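Local coordinates for protein PAN2-PAN3 deadenylation complex catalytic subunit pan2 (PDB 4CZW) that probably serves as the catalytic subunit of the PAN deadenylation complex, shortening the poly(A) tails of cytoplasmic mRNA, and is built here of its pseudoprotease and exonuclease domains, at residues A[55-63]-A[390-398]. Residues are numbered along the deposited sequence; the frame is centred on the assembly and turned at random.
Sequences QVMHYTPLL and VMFQVKAAN
With CG between its backbone N and carbonyl carbon (chi1 85°) and the chain extended beyond, Q393 brings its amide to P61 and L62. Two residues back on the same strand, the selenomethionine M391 has CG opposite the backbone N (chi1 -172°) and bends at its next two torsions, which carries CE to V56 CG1 and M57 CG. The side chains of Q393 and P61 cross at about a right angle, with NE2 3.4 Å from P61 CG and OE1 against P61 CD. Q393 OE1 also accepts a weak but fairly straight bond from L62 N (3.4 Å, 165° at the hydrogen), a backbone N-H in the first turn of helix 61-71. NE2 gives a firmer bond to N398 OD1 (2.8 Å); N398 OD1 lies nearly in the Q393 amide plane, which helps fix the amide's rotation. A leucine in place of Q393 would probably leave L62 N and N398 OD1 without these mates, the N398 amide being held then mainly from its ND2 side by S324. Beside Q393, T60 turns OG1 back to V56 O at 2.7 Å, a bond tying the interhelical break to the end of helix 51-58, while T60 CG2 lies against Q393 OE1. Apolar contacts flank the polar centre: V56 CG1 meets M391 CB at 3.5 Å, L63 CD1 approaches M391 SE, and L62 packs its CG on A397 CB (3.7 Å) and CD1 on V394 CG2. This buried joint lies in the USP-like pseudoprotease domain, a structural scaffold predicted to be inactive. It sets the break between helices 51-58 and 61-71 against the end of strand 385-394, which runs between strands 266-270 and 321-334, while helix 81-94 packs on M57.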
loop_
_atom_site.group_PDB
_atom_site.type_symbol
_atom_site.label_atom_id
_atom_site.label_comp_id
_atom_site.label_asym_id
_atom_site.label_seq_id
_atom_site.Cartn_x
_atom_site.Cartn_y
_atom_site.Cartn_z
ATOM N N GLN A 55 -4.363 -4.428 2.626
ATOM C CA GLN A 55 -4.097 -4.929 3.970
ATOM C C GLN A 55 -3.560 -6.354 3.924
ATOM O O GLN A 55 -2.543 -6.665 4.542
ATOM C CB GLN A 55 -5.365 -4.882 4.828
ATOM C CG GLN A 55 -5.874 -3.481 5.137
ATOM C CD GLN A 55 -5.080 -2.788 6.230
ATOM O OE1 GLN A 55 -4.054 -3.291 6.686
ATOM N NE2 GLN A 55 -5.558 -1.625 6.658
ATOM N N VAL A 56 -4.256 -7.213 3.184
ATOM C CA VAL A 56 -3.882 -8.616 3.063
ATOM C C VAL A 56 -2.482 -8.771 2.469
ATOM O O VAL A 56 -1.688 -9.589 2.934
ATOM C CB VAL A 56 -4.899 -9.389 2.197
ATOM C CG1 VAL A 56 -4.426 -10.806 1.956
ATOM C CG2 VAL A 56 -6.265 -9.396 2.864
HETATM N N MSE A 57 -2.182 -7.971 1.452
HETATM C CA MSE A 57 -0.868 -7.999 0.819
HETATM C C MSE A 57 0.224 -7.487 1.755
HETATM O O MSE A 57 1.348 -7.987 1.738
HETATM C CB MSE A 57 -0.873 -7.172 -0.468
HETATM C CG MSE A 57 -1.732 -7.745 -1.582
HETATM SE SE MSE A 57 -1.659 -6.655 -3.196
HETATM C CE MSE A 57 0.246 -6.815 -3.575
ATOM N N HIS A 58 -0.114 -6.489 2.567
ATOM C CA HIS A 58 0.853 -5.864 3.467
ATOM C C HIS A 58 1.365 -6.831 4.528
ATOM O O HIS A 58 2.541 -6.802 4.890
ATOM C CB HIS A 58 0.240 -4.638 4.146
ATOM C CG HIS A 58 1.100 -4.056 5.224
ATOM N ND1 HIS A 58 0.812 -4.198 6.564
ATOM C CD2 HIS A 58 2.250 -3.342 5.161
ATOM C CE1 HIS A 58 1.742 -3.590 7.280
ATOM N NE2 HIS A 58 2.626 -3.063 6.451
ATOM N N TYR A 59 0.477 -7.683 5.028
ATOM C CA TYR A 59 0.853 -8.649 6.052
ATOM C C TYR A 59 1.279 -9.970 5.425
ATOM O O TYR A 59 1.319 -11.005 6.090
ATOM C CB TYR A 59 -0.296 -8.857 7.039
ATOM C CG TYR A 59 -0.577 -7.632 7.879
ATOM C CD1 TYR A 59 0.178 -7.359 9.013
ATOM C CD2 TYR A 59 -1.583 -6.741 7.532
ATOM C CE1 TYR A 59 -0.068 -6.237 9.782
ATOM C CE2 TYR A 59 -1.836 -5.617 8.296
ATOM C CZ TYR A 59 -1.076 -5.370 9.419
ATOM O OH TYR A 59 -1.324 -4.252 10.183
ATOM N N THR A 60 1.590 -9.917 4.135
ATOM C CA THR A 60 2.225 -11.027 3.441
ATOM C C THR A 60 3.702 -10.688 3.269
ATOM O O THR A 60 4.066 -9.963 2.344
ATOM C CB THR A 60 1.581 -11.298 2.068
ATOM O OG1 THR A 60 0.162 -11.434 2.220
ATOM C CG2 THR A 60 2.147 -12.569 1.452
ATOM N N PRO A 61 4.550 -11.209 4.172
ATOM C CA PRO A 61 5.979 -10.885 4.293
ATOM C C PRO A 61 6.729 -10.824 2.964
ATOM O O PRO A 61 7.526 -9.910 2.755
ATOM C CB PRO A 61 6.515 -12.026 5.158
ATOM C CG PRO A 61 5.363 -12.391 6.021
ATOM C CD PRO A 61 4.139 -12.224 5.158
ATOM N N LEU A 62 6.471 -11.781 2.078
ATOM C CA LEU A 62 7.142 -11.818 0.785
ATOM C C LEU A 62 6.702 -10.669 -0.114
ATOM O O LEU A 62 7.486 -10.167 -0.917
ATOM C CB LEU A 62 6.887 -13.154 0.087
ATOM C CG LEU A 62 7.596 -14.361 0.699
ATOM C CD1 LEU A 62 7.248 -15.628 -0.061
ATOM C CD2 LEU A 62 9.100 -14.137 0.719
ATOM N N LEU A 63 5.447 -10.253 0.025
ATOM C CA LEU A 63 4.920 -9.152 -0.773
ATOM C C LEU A 63 5.394 -7.800 -0.250
ATOM O O LEU A 63 5.734 -6.912 -1.033
ATOM C CB LEU A 63 3.390 -9.190 -0.806
ATOM C CG LEU A 63 2.753 -10.319 -1.617
ATOM C CD1 LEU A 63 1.239 -10.184 -1.625
ATOM C CD2 LEU A 63 3.301 -10.325 -3.034
ATOM N N VAL A 390 -8.314 -15.211 -1.438
ATOM C CA VAL A 390 -7.638 -15.921 -0.359
ATOM C C VAL A 390 -6.130 -15.921 -0.594
ATOM O O VAL A 390 -5.667 -16.252 -1.685
ATOM C CB VAL A 390 -8.147 -17.368 -0.234
ATOM C CG1 VAL A 390 -7.403 -18.102 0.866
ATOM C CG2 VAL A 390 -9.642 -17.379 0.035
HETATM N N MSE A 391 -5.367 -15.550 0.430
HETATM C CA MSE A 391 -3.924 -15.386 0.281
HETATM C C MSE A 391 -3.117 -16.387 1.101
HETATM O O MSE A 391 -3.202 -16.417 2.328
HETATM C CB MSE A 391 -3.516 -13.965 0.674
HETATM C CG MSE A 391 -2.069 -13.621 0.365
HETATM SE SE MSE A 391 -1.756 -13.308 -1.535
HETATM C CE MSE A 391 -2.849 -11.708 -1.767
ATOM N N PHE A 392 -2.327 -17.202 0.407
ATOM C CA PHE A 392 -1.393 -18.113 1.057
ATOM C C PHE A 392 0.043 -17.726 0.726
ATOM O O PHE A 392 0.317 -17.177 -0.342
ATOM C CB PHE A 392 -1.643 -19.560 0.625
ATOM C CG PHE A 392 -2.840 -20.196 1.269
ATOM C CD1 PHE A 392 -2.731 -20.826 2.499
ATOM C CD2 PHE A 392 -4.071 -20.183 0.637
ATOM C CE1 PHE A 392 -3.830 -21.419 3.091
ATOM C CE2 PHE A 392 -5.174 -20.776 1.223
ATOM C CZ PHE A 392 -5.053 -21.392 2.452
ATOM N N GLN A 393 0.957 -18.010 1.647
ATOM C CA GLN A 393 2.380 -17.899 1.362
ATOM C C GLN A 393 3.098 -19.075 2.008
ATOM O O GLN A 393 2.571 -19.695 2.932
ATOM C CB GLN A 393 2.955 -16.571 1.864
ATOM C CG GLN A 393 3.371 -16.574 3.326
ATOM C CD GLN A 393 4.386 -15.491 3.642
ATOM O OE1 GLN A 393 4.663 -14.624 2.813
ATOM N NE2 GLN A 393 4.951 -15.542 4.842
ATOM N N VAL A 394 4.292 -19.388 1.514
ATOM C CA VAL A 394 5.064 -20.501 2.052
ATOM C C VAL A 394 5.386 -20.261 3.527
ATOM O O VAL A 394 5.792 -19.165 3.915
ATOM C CB VAL A 394 6.363 -20.729 1.250
ATOM C CG1 VAL A 394 6.039 -21.306 -0.117
ATOM C CG2 VAL A 394 7.147 -19.435 1.105
ATOM N N LYS A 395 5.183 -21.291 4.342
ATOM C CA LYS A 395 5.337 -21.178 5.791
ATOM C C LYS A 395 6.772 -20.843 6.185
ATOM O O LYS A 395 7.015 -20.245 7.233
ATOM C CB LYS A 395 4.892 -22.474 6.473
ATOM C CG LYS A 395 4.848 -22.399 7.992
ATOM C CD LYS A 395 4.337 -23.695 8.597
ATOM C CE LYS A 395 4.261 -23.603 10.113
ATOM N NZ LYS A 395 3.711 -24.849 10.716
ATOM N N ALA A 396 7.720 -21.221 5.333
ATOM C CA ALA A 396 9.129 -20.939 5.583
ATOM C C ALA A 396 9.417 -19.442 5.519
ATOM O O ALA A 396 10.436 -18.975 6.029
ATOM C CB ALA A 396 10.001 -21.690 4.588
ATOM N N ALA A 397 8.516 -18.693 4.892
ATOM C CA ALA A 397 8.688 -17.253 4.737
ATOM C C ALA A 397 8.048 -16.474 5.883
ATOM O O ALA A 397 8.169 -15.252 5.952
ATOM C CB ALA A 397 8.113 -16.796 3.407
ATOM N N ASN A 398 7.365 -17.182 6.777
ATOM C CA ASN A 398 6.748 -16.544 7.935
ATOM C C ASN A 398 7.793 -15.949 8.872
ATOM O O ASN A 398 8.887 -16.497 9.020
ATOM C CB ASN A 398 5.869 -17.537 8.697
ATOM C CG ASN A 398 4.620 -17.920 7.931
ATOM O OD1 ASN A 398 4.212 -17.226 6.999
ATOM N ND2 ASN A 398 3.998 -19.024 8.328
#